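Local coordinates for protein GCN5-related N-acetyltransferase (Brucella melitensis biovar Abortus, PDB 4J3G) that probably transfers an acetyl group from acetyl-CoA to an amine, possibly the N-terminal alanine of a ribosomal protein, at residues V108-A111 with S112-G116. Numbering follows the deposited sequence.
Sequences VYVA and SNARG. With SO4 (sulfate ion), chain E.
Arg115 curls back over Val110 and Ala111 to grip a sulfate ion with one edge of its guanidinium. This is the start of the GNAT pyrophosphate-binding loop (R/Q-x-x-G-x-G/A), between strand 103-110 and helix 119-133; the sulfate, probably from the crystallisation liquor, is consistent with a place for a coenzyme A phosphate. A type I beta turn reverses the chain, Ala114 N donating to Ala111 O at 2.9 Å. Ser112 suits the turn's exposed corner, where its hydroxyl is hydrogen-bonded to Asp43 of helix 34-47. Ala114 is small enough to be buried against Ile119, its CB 4.1 Å from Ala111 CB. Beta-branched Val110 fits the strand end: CG1 lies 3.7 Å from Ala114 O, while CG2 faces the sulfate. Bends at chi2 (-62°) and chi3 (-50°) fold Arg115 so that its CD passes 3.3 Å from Ala111 O and NE turns toward the anion. Gly116 accepts the positive phi (77°) that follows. Gly120 N, in the first turn of helix 119-133, also hydrogen-bonds the sulfate. Sulfate O4 takes Arg115 NH2 at 3.0 Å; O3 is held twice, by Arg115 NE at 2.9 Å and Gly116 N at 2.8 Å.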
# COMPACT_ATOMS: atom_id res chain seq x y z
N VAL A 108 -10.74 -8.92 7.87
CA VAL A 108 -11.71 -9.71 8.59
C VAL A 108 -11.14 -11.11 8.71
O VAL A 108 -10.84 -11.74 7.70
CB VAL A 108 -13.04 -9.84 7.82
CG1 VAL A 108 -14.01 -10.75 8.56
CG2 VAL A 108 -13.65 -8.48 7.57
N TYR A 109 -11.04 -11.61 9.94
CA TYR A 109 -10.57 -12.98 10.18
C TYR A 109 -11.60 -13.79 10.90
O TYR A 109 -12.15 -13.35 11.92
CB TYR A 109 -9.35 -12.94 11.07
CG TYR A 109 -8.27 -12.13 10.50
CD1 TYR A 109 -7.40 -12.65 9.62
CD2 TYR A 109 -8.15 -10.81 10.84
CE1 TYR A 109 -6.39 -11.87 9.06
CE2 TYR A 109 -7.12 -10.03 10.34
CZ TYR A 109 -6.25 -10.56 9.44
OH TYR A 109 -5.26 -9.75 8.91
N VAL A 110 -11.83 -15.01 10.42
CA VAL A 110 -12.79 -15.90 11.08
C VAL A 110 -12.06 -17.13 11.51
O VAL A 110 -11.19 -17.61 10.79
CB VAL A 110 -13.93 -16.28 10.11
CG1 VAL A 110 -14.96 -17.19 10.81
CG2 VAL A 110 -14.59 -15.03 9.55
N ALA A 111 -12.39 -17.63 12.70
CA ALA A 111 -11.85 -18.93 13.18
C ALA A 111 -11.92 -20.07 12.12
O ALA A 111 -12.93 -20.24 11.40
CB ALA A 111 -12.53 -19.32 14.49
N SER A 112 -10.82 -20.82 12.02
CA SER A 112 -10.67 -21.84 11.00
C SER A 112 -11.74 -22.92 11.10
O SER A 112 -12.11 -23.51 10.08
CB SER A 112 -9.30 -22.52 11.13
OG SER A 112 -9.14 -22.96 12.47
N ASN A 113 -12.25 -23.16 12.31
CA ASN A 113 -13.25 -24.19 12.50
C ASN A 113 -14.67 -23.61 12.48
O ASN A 113 -15.66 -24.33 12.73
CB ASN A 113 -13.00 -24.97 13.79
CG ASN A 113 -13.28 -24.15 15.04
OD1 ASN A 113 -13.51 -22.93 14.97
ND2 ASN A 113 -13.23 -24.80 16.20
N ALA A 114 -14.78 -22.32 12.17
CA ALA A 114 -16.09 -21.67 12.10
C ALA A 114 -16.37 -20.99 10.75
O ALA A 114 -17.23 -20.12 10.68
CB ALA A 114 -16.23 -20.67 13.24
N ARG A 115 -15.71 -21.43 9.67
CA ARG A 115 -15.95 -20.85 8.35
C ARG A 115 -17.35 -21.25 7.75
O ARG A 115 -17.91 -22.30 8.05
CB ARG A 115 -14.84 -21.22 7.34
CG ARG A 115 -13.42 -21.02 7.85
CD ARG A 115 -13.12 -19.55 8.17
NE ARG A 115 -13.49 -18.62 7.09
CZ ARG A 115 -12.71 -18.30 6.06
NH1 ARG A 115 -11.49 -18.85 5.89
NH2 ARG A 115 -13.17 -17.45 5.16
N GLY A 116 -17.86 -20.38 6.89
CA GLY A 116 -19.10 -20.65 6.16
C GLY A 116 -20.34 -20.49 7.00
O GLY A 116 -21.41 -21.01 6.64
S SO4 E . -16.78 -16.78 6.30
O1 SO4 E . -17.67 -17.21 5.17
O2 SO4 E . -17.62 -16.07 7.33
O3 SO4 E . -16.30 -18.04 6.93
O4 SO4 E . -15.66 -15.95 5.78